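Local coordinates for protein dimethyl-sulfide monooxygenase (Hyphomicrobium sulfonivorans, PDB 6AK1) that catalyses the NADH- and oxygen-dependent oxidation of dimethyl sulfide to methanethiol and formaldehyde as the FMN-dependent large subunit of a two-component monooxygenase, at residues A[429-432]-A[433-437]; A[94-98]-A[99-103]; A[335-338]-A[339-343]; A[351-355]-A[356-360]. All coordinates share one frame; numbering follows the deposited sequence.

How the interactions relate
Each of the four contacts is a local one along a continuous stretch, so none closes a long loop; they follow in series, and none nests in or crosses another. Interaction 2 comes first, turning the chain from helix 89-94 into barrel strand 100-106. Interaction 3 is a turn of helix 335-344, and interaction 4 caps the next helix, 355-362; their centres are about 12 Å apart, and they touch loosely. Interaction 1, in helix 431-435, returns to interaction 2: Lys434 NZ lies 3.0 Å from His98 ND1, a probable hydrogen bond, and Leu431 packs on Gly100. Interactions 1 and 2 lie across the chain's centre from 3 and 4.

Interaction 1: residues A[429-432]-A[433-437]; sequences GSLR and RKLIG
Ser430 opens the short helix 431-435 as its N-cap: OG accepts from Arg433 N at 3.2 Å, with an N-H...O angle of 157°. The group faces the first turn because OG stands between the backbone N and the carbonyl carbon (chi1 64°). The tight side follows. Leu431 and Leu435 lie alongside each other, pointing the same way, their CD1 methyls 3.7 Å apart, and both reach strand 223-227. At the far end Arg432 O takes two donors, Ile436 N at 2.8 Å and Gly437 N at 3.0 Å, while Arg432 CG crosses Ile436 CB at 4.0 Å before the guanidinium leaves for Thr221 and Glu242. The looser side belongs to Arg433, whose extended chain passes exposed Gly429, CD to CA 4.1 Å, on its way to Pro428 O. Lys434, buried, bends its chain at chi2 and chi4 to bring NZ within 2.7 Å of Gly429 O; Lys427 O and His98 ND1 are further partners. If the ammonium is charged, this arrangement implies that His98 ND1 probably serves as an unprotonated acceptor.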
loop_
_atom_site.group_PDB
_atom_site.type_symbol
_atom_site.label_atom_id
_atom_site.label_comp_id
_atom_site.label_asym_id
_atom_site.label_seq_id
_atom_site.Cartn_x
_atom_site.Cartn_y
_atom_site.Cartn_z
ATOM N N GLY A 429 9.774 18.489 2.656
ATOM C CA GLY A 429 10.566 17.394 3.179
ATOM C C GLY A 429 10.134 16.045 2.633
ATOM O O GLY A 429 9.303 15.926 1.728
ATOM N N SER A 430 10.715 15.013 3.227
ATOM C CA SER A 430 10.485 13.647 2.808
ATOM C C SER A 430 9.030 13.236 3.056
ATOM O O SER A 430 8.272 13.896 3.770
ATOM C CB SER A 430 11.431 12.711 3.555
ATOM O OG SER A 430 11.142 12.734 4.949
ATOM N N LEU A 431 8.656 12.110 2.452
ATOM C CA LEU A 431 7.325 11.554 2.673
ATOM C C LEU A 431 7.077 11.295 4.156
ATOM O O LEU A 431 5.990 11.587 4.673
ATOM C CB LEU A 431 7.156 10.269 1.855
ATOM C CG LEU A 431 5.791 9.574 1.970
ATOM C CD1 LEU A 431 4.667 10.529 1.586
ATOM C CD2 LEU A 431 5.754 8.330 1.094
ATOM N N ARG A 432 8.079 10.772 4.870
ATOM C CA ARG A 432 7.899 10.557 6.301
ATOM C C ARG A 432 7.686 11.875 7.032
ATOM O O ARG A 432 6.889 11.947 7.973
ATOM C CB ARG A 432 9.090 9.811 6.904
ATOM C CG ARG A 432 8.873 9.569 8.394
ATOM C CD ARG A 432 9.901 8.648 9.042
ATOM N NE ARG A 432 9.815 7.273 8.567
ATOM C CZ ARG A 432 10.739 6.714 7.795
ATOM N NH1 ARG A 432 10.607 5.462 7.402
ATOM N NH2 ARG A 432 11.803 7.416 7.435
ATOM N N ARG A 433 8.396 12.931 6.624
ATOM C CA ARG A 433 8.178 14.223 7.260
ATOM C C ARG A 433 6.764 14.720 6.992
ATOM O O ARG A 433 6.091 15.219 7.900
ATOM C CB ARG A 433 9.210 15.241 6.781
ATOM C CG ARG A 433 9.160 16.546 7.549
ATOM C CD ARG A 433 10.356 17.436 7.256
ATOM N NE ARG A 433 10.450 18.517 8.236
ATOM C CZ ARG A 433 9.736 19.638 8.197
ATOM N NH1 ARG A 433 8.862 19.851 7.215
ATOM N NH2 ARG A 433 9.891 20.552 9.147
ATOM N N LYS A 434 6.283 14.551 5.759
ATOM C CA LYS A 434 4.927 14.975 5.421
ATOM C C LYS A 434 3.868 14.179 6.184
ATOM O O LYS A 434 2.878 14.754 6.651
ATOM C CB LYS A 434 4.709 14.847 3.913
ATOM C CG LYS A 434 5.455 15.864 3.066
ATOM C CD LYS A 434 5.821 15.259 1.698
ATOM C CE LYS A 434 5.944 16.321 0.608
ATOM N NZ LYS A 434 7.121 17.219 0.729
ATOM N N LEU A 435 4.042 12.856 6.314
ATOM C CA LEU A 435 2.978 12.015 6.870
ATOM C C LEU A 435 3.099 11.814 8.378
ATOM O O LEU A 435 2.108 11.951 9.109
ATOM C CB LEU A 435 2.958 10.646 6.186
ATOM C CG LEU A 435 2.431 10.602 4.758
ATOM C CD1 LEU A 435 2.413 9.164 4.238
ATOM C CD2 LEU A 435 1.041 11.202 4.692
ATOM N N ILE A 436 4.287 11.457 8.854
ATOM C CA ILE A 436 4.470 11.174 10.273
ATOM C C ILE A 436 4.904 12.419 11.041
ATOM O O ILE A 436 4.520 12.601 12.199
ATOM C CB ILE A 436 5.481 10.028 10.435
ATOM C CG1 ILE A 436 4.943 8.769 9.751
ATOM C CG2 ILE A 436 5.763 9.756 11.907
ATOM C CD1 ILE A 436 3.700 8.195 10.440
ATOM N N GLY A 437 5.687 13.291 10.423
ATOM C CA GLY A 437 6.015 14.555 11.036
ATOM C C GLY A 437 7.328 14.617 11.779
ATOM O O GLY A 437 7.618 15.655 12.378
#

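Interaction 2: residues A[94-98]-A[99-103]; sequences AVTEH and VGFGV
Thr96 OG1 sits in plane at the edge of the Phe101 ring, 3.7 Å from CZ, and is hydrogen-bonded by two groups, the carbonyl O of Met92 and the guanidinium NH1 of Arg129. The contact belongs to a helix-to-strand connection of the TIM barrel, where the chain leaves helix 89-94 and enters strand 100-106. No hydrogen bond joins 94-98 to 99-103, so the turn between them is held from outside: Glu47 OE2, from helix 36-48, accepts from the backbone N of Glu97, His98 and Val99. Within the turn, His98 O approaches Gly100 N to 3.4 Å, but at an angle too poor for a bond. The strand then pairs in parallel with 53-57 and 130-135, Phe101 itself bonding through its backbone to Arg129 and Ala131. Its side chain is about 10 Å from that of Thr104, which by similarity binds FMN and follows in the same strand. Side-chain packing across the turn rests mainly on Val99, which crosses Thr96 obliquely. Its CG1, placed between the backbone N and the carbonyl carbon by a chi1 of 68°, meets Thr96 CG2 at 3.9 Å.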
loop_
_atom_site.group_PDB
_atom_site.type_symbol
_atom_site.label_atom_id
_atom_site.label_comp_id
_atom_site.label_asym_id
_atom_site.label_seq_id
_atom_site.Cartn_x
_atom_site.Cartn_y
_atom_site.Cartn_z
ATOM N N ALA A 94 10.169 12.160 -11.744
ATOM C CA ALA A 94 10.798 13.201 -12.555
ATOM C C ALA A 94 9.857 14.365 -12.851
ATOM O O ALA A 94 10.332 15.490 -13.040
ATOM C CB ALA A 94 11.307 12.619 -13.880
ATOM N N VAL A 95 8.547 14.126 -12.941
ATOM C CA VAL A 95 7.600 15.194 -13.278
ATOM C C VAL A 95 6.812 15.655 -12.052
ATOM O O VAL A 95 5.792 16.327 -12.185
ATOM C CB VAL A 95 6.650 14.780 -14.415
ATOM C CG1 VAL A 95 7.436 14.482 -15.698
ATOM C CG2 VAL A 95 5.787 13.573 -14.005
ATOM N N THR A 96 7.257 15.298 -10.853
ATOM C CA THR A 96 6.570 15.726 -9.646
ATOM C C THR A 96 7.605 16.205 -8.647
ATOM O O THR A 96 8.798 15.929 -8.764
ATOM C CB THR A 96 5.735 14.604 -9.016
ATOM O OG1 THR A 96 6.547 13.429 -8.879
ATOM C CG2 THR A 96 4.473 14.278 -9.854
ATOM N N GLU A 97 7.123 16.874 -7.623
ATOM C CA GLU A 97 7.978 17.417 -6.588
ATOM C C GLU A 97 7.681 16.857 -5.202
ATOM O O GLU A 97 8.609 16.712 -4.406
ATOM C CB GLU A 97 7.837 18.946 -6.570
ATOM C CG GLU A 97 8.860 19.655 -5.711
ATOM C CD GLU A 97 8.645 21.156 -5.689
ATOM O OE1 GLU A 97 9.364 21.844 -4.931
ATOM O OE2 GLU A 97 7.751 21.640 -6.429
ATOM N N HIS A 98 6.428 16.492 -4.909
ATOM C CA HIS A 98 5.996 16.256 -3.535
ATOM C C HIS A 98 5.203 14.968 -3.310
ATOM O O HIS A 98 5.269 14.399 -2.215
ATOM C CB HIS A 98 5.143 17.437 -3.062
ATOM C CG HIS A 98 5.928 18.682 -2.795
ATOM N ND1 HIS A 98 6.893 18.756 -1.812
ATOM C CD2 HIS A 98 5.902 19.899 -3.390
ATOM C CE1 HIS A 98 7.432 19.963 -1.816
ATOM N NE2 HIS A 98 6.850 20.675 -2.767
ATOM N N VAL A 99 4.417 14.511 -4.295
ATOM C CA VAL A 99 3.586 13.334 -4.064
ATOM C C VAL A 99 4.476 12.133 -3.742
ATOM O O VAL A 99 5.565 11.967 -4.309
ATOM C CB VAL A 99 2.663 13.063 -5.270
ATOM C CG1 VAL A 99 3.462 12.638 -6.492
ATOM C CG2 VAL A 99 1.627 11.994 -4.934
ATOM N N GLY A 100 4.032 11.300 -2.793
ATOM C CA GLY A 100 4.766 10.096 -2.455
ATOM C C GLY A 100 4.367 8.909 -3.333
ATOM O O GLY A 100 3.347 8.930 -4.016
ATOM N N PHE A 101 5.196 7.862 -3.305
ATOM C CA PHE A 101 4.938 6.645 -4.071
ATOM C C PHE A 101 5.025 5.458 -3.125
ATOM O O PHE A 101 6.103 5.155 -2.606
ATOM C CB PHE A 101 5.918 6.499 -5.241
ATOM C CG PHE A 101 5.942 7.695 -6.134
ATOM C CD1 PHE A 101 4.894 7.928 -7.024
ATOM C CD2 PHE A 101 6.977 8.620 -6.057
ATOM C CE1 PHE A 101 4.878 9.046 -7.842
ATOM C CE2 PHE A 101 6.971 9.740 -6.873
ATOM C CZ PHE A 101 5.910 9.944 -7.784
ATOM N N GLY A 102 3.886 4.815 -2.882
ATOM C CA GLY A 102 3.858 3.588 -2.120
ATOM C C GLY A 102 4.021 2.412 -3.055
ATOM O O GLY A 102 3.205 2.210 -3.960
ATOM N N VAL A 103 5.083 1.639 -2.871
ATOM C CA VAL A 103 5.404 0.541 -3.766
ATOM C C VAL A 103 5.237 -0.753 -2.993
ATOM O O VAL A 103 5.811 -0.916 -1.913
ATOM C CB VAL A 103 6.826 0.684 -4.339
ATOM C CG1 VAL A 103 7.082 -0.406 -5.362
ATOM C CG2 VAL A 103 6.980 2.061 -4.972
#

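Interaction 3: residues A[335-338]-A[339-343]; sequences DSLR and TTLES
Leu337 O receives the straightest backbone bond of this amphipathic helical turn, from Leu341 N at 2.7 Å with an N-H...O angle of 176°, one of its i to i+4 bonds. Around it Thr340 OG1 lies 2.8 Å from Ser336 O and 2.9 Å from Leu337 O, close enough to both that its single proton cannot be assigned to either. Arg338 reaches back toward the N-terminal end of the helix. Its NH1 meets Asp335 OD1 at 3.0 Å in an i to i+3 salt bridge that runs in the guanidinium plane but reaches the carboxylate on its anti side, 33° out of plane; Met332 O is a second acceptor for NH1. The bend at chi3 (73°) swings the guanidinium back to Asp335. Glu342 lies alongside the arginine and points the same way, OE2 staying 4.2 Å from NE, beyond salt-bridge distance. Replacing Arg338 by an alanine would probably leave the Asp335 carboxylate without its charged mate and Glu342 without a compensating neighbour. The apolar face is built by Leu337 CG against Leu341 CD1 at 3.7 Å. Helix 335-344 turns that face to the loop preceding it, Leu337 on Phe320 and Leu341 on Leu329, while Ser343 OG bonds Thr249, just before helix 251-267.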
loop_
_atom_site.group_PDB
_atom_site.type_symbol
_atom_site.label_atom_id
_atom_site.label_comp_id
_atom_site.label_asym_id
_atom_site.label_seq_id
_atom_site.Cartn_x
_atom_site.Cartn_y
_atom_site.Cartn_z
ATOM N N ASP A 335 -20.744 -17.462 6.576
ATOM C CA ASP A 335 -21.002 -16.369 7.511
ATOM C C ASP A 335 -20.175 -15.133 7.188
ATOM O O ASP A 335 -20.686 -14.010 7.207
ATOM C CB ASP A 335 -20.713 -16.823 8.941
ATOM C CG ASP A 335 -21.814 -17.699 9.515
ATOM O OD1 ASP A 335 -22.741 -18.087 8.771
ATOM O OD2 ASP A 335 -21.732 -17.994 10.727
ATOM N N SER A 336 -18.895 -15.318 6.895
ATOM C CA SER A 336 -17.998 -14.182 6.793
ATOM C C SER A 336 -18.291 -13.342 5.558
ATOM O O SER A 336 -18.255 -12.108 5.621
ATOM C CB SER A 336 -16.557 -14.667 6.777
ATOM O OG SER A 336 -15.684 -13.540 6.798
ATOM N N LEU A 337 -18.575 -13.982 4.425
ATOM C CA LEU A 337 -18.858 -13.188 3.236
ATOM C C LEU A 337 -20.269 -12.617 3.275
ATOM O O LEU A 337 -20.457 -11.429 2.975
ATOM C CB LEU A 337 -18.647 -14.012 1.967
ATOM C CG LEU A 337 -18.792 -13.173 0.685
ATOM C CD1 LEU A 337 -17.968 -11.885 0.769
ATOM C CD2 LEU A 337 -18.382 -13.972 -0.540
ATOM N N ARG A 338 -21.261 -13.449 3.638
ATOM C CA ARG A 338 -22.636 -12.974 3.797
ATOM C C ARG A 338 -22.687 -11.739 4.684
ATOM O O ARG A 338 -23.346 -10.753 4.353
ATOM C CB ARG A 338 -23.540 -14.076 4.376
ATOM C CG ARG A 338 -25.033 -13.674 4.471
ATOM C CD ARG A 338 -25.911 -14.688 5.248
ATOM N NE ARG A 338 -25.654 -14.632 6.689
ATOM C CZ ARG A 338 -24.938 -15.523 7.366
ATOM N NH1 ARG A 338 -24.410 -16.570 6.749
ATOM N NH2 ARG A 338 -24.748 -15.360 8.664
ATOM N N THR A 339 -21.971 -11.766 5.808
ATOM C CA THR A 339 -22.041 -10.636 6.723
ATOM C C THR A 339 -21.326 -9.409 6.162
ATOM O O THR A 339 -21.751 -8.278 6.433
ATOM C CB THR A 339 -21.492 -11.038 8.101
ATOM O OG1 THR A 339 -21.908 -10.081 9.079
ATOM C CG2 THR A 339 -19.979 -11.106 8.117
ATOM N N THR A 340 -20.269 -9.593 5.355
ATOM C CA THR A 340 -19.624 -8.410 4.783
ATOM C C THR A 340 -20.430 -7.862 3.609
ATOM O O THR A 340 -20.624 -6.652 3.500
ATOM C CB THR A 340 -18.178 -8.702 4.358
ATOM O OG1 THR A 340 -18.076 -10.024 3.822
ATOM C CG2 THR A 340 -17.243 -8.566 5.540
ATOM N N LEU A 341 -20.943 -8.733 2.745
ATOM C CA LEU A 341 -21.830 -8.270 1.681
ATOM C C LEU A 341 -23.051 -7.547 2.230
ATOM O O LEU A 341 -23.487 -6.542 1.658
ATOM C CB LEU A 341 -22.256 -9.439 0.807
ATOM C CG LEU A 341 -21.094 -10.120 0.068
ATOM C CD1 LEU A 341 -21.606 -11.303 -0.709
ATOM C CD2 LEU A 341 -20.415 -9.141 -0.870
ATOM N N GLU A 342 -23.609 -8.031 3.344
ATOM C CA GLU A 342 -24.785 -7.376 3.920
ATOM C C GLU A 342 -24.448 -5.987 4.451
ATOM O O GLU A 342 -25.260 -5.059 4.342
ATOM C CB GLU A 342 -25.386 -8.232 5.039
ATOM C CG GLU A 342 -26.207 -9.427 4.577
ATOM C CD GLU A 342 -26.605 -10.335 5.740
ATOM O OE1 GLU A 342 -25.938 -10.273 6.792
ATOM O OE2 GLU A 342 -27.593 -11.090 5.618
ATOM N N SER A 343 -23.260 -5.821 5.039
ATOM C CA SER A 343 -22.865 -4.493 5.506
ATOM C C SER A 343 -22.580 -3.543 4.342
ATOM O O SER A 343 -22.751 -2.324 4.483
ATOM C CB SER A 343 -21.650 -4.595 6.427
ATOM O OG SER A 343 -20.536 -5.114 5.722
#

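Interaction 4: residues A[351-355]-A[356-360]; sequences KKWTV and RDVIR
The backbone passes from the extended conformation of Trp353 and Thr354 (psi 148° and 163°) into helical angles at Val355, where helix 355-362 begins. Thr354 is the N-cap. Its OG1 accepts from Asp357 N at 3.3 Å, the N-H...O angle being 156°, while its carbonyl O starts the helical pattern by taking Val358 N at 3.2 Å. Both acceptors belong to one residue, which therefore serves two N-H groups of the first turn. The same OG1 is 3.2 Å from the oxygen of a water, and that water accepts from Arg356 NH1, lying in the plane of the guanidinium at its edge. The arginine can reach it because its chain bends at chi3; the same NH1 makes a salt bridge with Asp326. A valine in place of Thr354 would probably leave Asp357 N without its capping acceptor and the water without its contact to the hydroxyl. Before the cap, Trp353 and Val358 occupy the positions of a hydrophobic staple, Trp353 CB standing 4.1 Å from Val358 CG2 and 3.8 Å from Asp357 CB, both of which approach the indole obliquely. One turn on, Val355 and Ile359 lie side by side, CG1 to CG1 4.1 Å, with Ile359 N bonded to Val355 O. Away from the annotated FMN residues, the contact is structural packing: Ile359 rests on Leu309 and Tyr312 of helix 305-316, Val355 on Glu327 and Met332, and the backbone of Trp353 bonds that of Leu329 in the loop before helix 335-344.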
loop_
_atom_site.group_PDB
_atom_site.type_symbol
_atom_site.label_atom_id
_atom_site.label_comp_id
_atom_site.label_asym_id
_atom_site.label_seq_id
_atom_site.Cartn_x
_atom_site.Cartn_y
_atom_site.Cartn_z
ATOM N N LYS A 351 -30.468 -9.181 3.340
ATOM C CA LYS A 351 -31.156 -8.370 2.336
ATOM C C LYS A 351 -32.027 -9.267 1.460
ATOM O O LYS A 351 -31.843 -10.490 1.437
ATOM C CB LYS A 351 -30.142 -7.580 1.494
ATOM C CG LYS A 351 -30.705 -6.374 0.708
ATOM C CD LYS A 351 -31.940 -5.735 1.372
ATOM C CE LYS A 351 -31.645 -4.961 2.652
ATOM N NZ LYS A 351 -32.881 -4.248 3.093
ATOM N N LYS A 352 -32.974 -8.703 0.745
ATOM C CA LYS A 352 -33.832 -9.550 -0.060
ATOM C C LYS A 352 -33.402 -9.715 -1.507
ATOM O O LYS A 352 -34.006 -10.456 -2.239
ATOM C CB LYS A 352 -35.299 -9.126 0.085
ATOM C CG LYS A 352 -35.861 -9.389 1.488
ATOM C CD LYS A 352 -37.358 -9.104 1.601
ATOM C CE LYS A 352 -37.662 -7.866 2.435
ATOM N NZ LYS A 352 -38.984 -7.872 3.115
ATOM N N TRP A 353 -32.358 -9.024 -1.916
ATOM C CA TRP A 353 -31.873 -9.192 -3.278
ATOM C C TRP A 353 -31.199 -10.540 -3.444
ATOM O O TRP A 353 -30.597 -11.078 -2.510
ATOM C CB TRP A 353 -30.884 -8.097 -3.664
ATOM C CG TRP A 353 -31.393 -6.704 -3.493
ATOM C CD1 TRP A 353 -32.679 -6.312 -3.224
ATOM C CD2 TRP A 353 -30.622 -5.506 -3.607
ATOM N NE1 TRP A 353 -32.747 -4.941 -3.145
ATOM C CE2 TRP A 353 -31.498 -4.423 -3.381
ATOM C CE3 TRP A 353 -29.271 -5.241 -3.878
ATOM C CZ2 TRP A 353 -31.062 -3.094 -3.417
ATOM C CZ3 TRP A 353 -28.840 -3.922 -3.909
ATOM C CH2 TRP A 353 -29.732 -2.867 -3.679
ATOM N N THR A 354 -31.304 -11.089 -4.650
ATOM C CA THR A 354 -30.618 -12.335 -4.948
ATOM C C THR A 354 -29.109 -12.124 -4.912
ATOM O O THR A 354 -28.612 -10.994 -4.952
ATOM C CB THR A 354 -31.042 -12.870 -6.309
ATOM O OG1 THR A 354 -30.663 -11.941 -7.335
ATOM C CG2 THR A 354 -32.563 -13.073 -6.337
ATOM N N VAL A 355 -28.371 -13.234 -4.813
ATOM C CA VAL A 355 -26.913 -13.144 -4.847
ATOM C C VAL A 355 -26.461 -12.518 -6.161
ATOM O O VAL A 355 -25.509 -11.731 -6.198
ATOM C CB VAL A 355 -26.286 -14.533 -4.607
ATOM C CG1 VAL A 355 -24.805 -14.525 -4.883
ATOM C CG2 VAL A 355 -26.543 -14.977 -3.161
ATOM N N ARG A 356 -27.182 -12.802 -7.249
ATOM C CA ARG A 356 -26.848 -12.215 -8.542
ATOM C C ARG A 356 -26.929 -10.689 -8.509
ATOM O O ARG A 356 -26.033 -10.005 -9.028
ATOM C CB ARG A 356 -27.769 -12.780 -9.620
ATOM C CG ARG A 356 -27.641 -12.065 -10.945
ATOM C CD ARG A 356 -28.640 -12.571 -11.955
ATOM N NE ARG A 356 -28.282 -13.904 -12.418
ATOM C CZ ARG A 356 -28.944 -15.007 -12.097
ATOM N NH1 ARG A 356 -30.021 -14.935 -11.315
ATOM N NH2 ARG A 356 -28.531 -16.179 -12.572
ATOM N N ASP A 357 -27.989 -10.138 -7.896
ATOM C CA ASP A 357 -28.171 -8.684 -7.840
ATOM C C ASP A 357 -27.085 -8.018 -7.006
ATOM O O ASP A 357 -26.624 -6.922 -7.340
ATOM C CB ASP A 357 -29.546 -8.322 -7.258
ATOM C CG ASP A 357 -30.701 -8.683 -8.178
ATOM O OD1 ASP A 357 -30.511 -8.734 -9.408
ATOM O OD2 ASP A 357 -31.816 -8.911 -7.658
ATOM N N VAL A 358 -26.688 -8.650 -5.902
ATOM C CA VAL A 358 -25.640 -8.085 -5.056
ATOM C C VAL A 358 -24.300 -8.072 -5.796
ATOM O O VAL A 358 -23.597 -7.054 -5.819
ATOM C CB VAL A 358 -25.558 -8.857 -3.727
ATOM C CG1 VAL A 358 -24.427 -8.324 -2.863
ATOM C CG2 VAL A 358 -26.891 -8.760 -2.987
ATOM N N ILE A 359 -23.929 -9.202 -6.416
ATOM C CA ILE A 359 -22.639 -9.297 -7.105
ATOM C C ILE A 359 -22.519 -8.218 -8.179
ATOM O O ILE A 359 -21.441 -7.633 -8.372
ATOM C CB ILE A 359 -22.442 -10.704 -7.707
ATOM C CG1 ILE A 359 -22.367 -11.762 -6.606
ATOM C CG2 ILE A 359 -21.186 -10.745 -8.590
ATOM C CD1 ILE A 359 -21.461 -11.380 -5.450
ATOM N N ARG A 360 -23.618 -7.943 -8.895
ATOM C CA ARG A 360 -23.599 -6.906 -9.924
ATOM C C ARG A 360 -23.286 -5.537 -9.324
ATOM O O ARG A 360 -22.421 -4.815 -9.833
ATOM C CB ARG A 360 -24.930 -6.874 -10.685
ATOM C CG ARG A 360 -24.962 -5.806 -11.786
ATOM C CD ARG A 360 -26.325 -5.657 -12.447
ATOM N NE ARG A 360 -26.360 -4.455 -13.283
ATOM C CZ ARG A 360 -26.770 -3.258 -12.863
ATOM N NH1 ARG A 360 -27.203 -3.097 -11.611
ATOM N NH2 ARG A 360 -26.746 -2.219 -13.696
HETATM O O HOH W 1 -31.446 -12.714 -10.331
#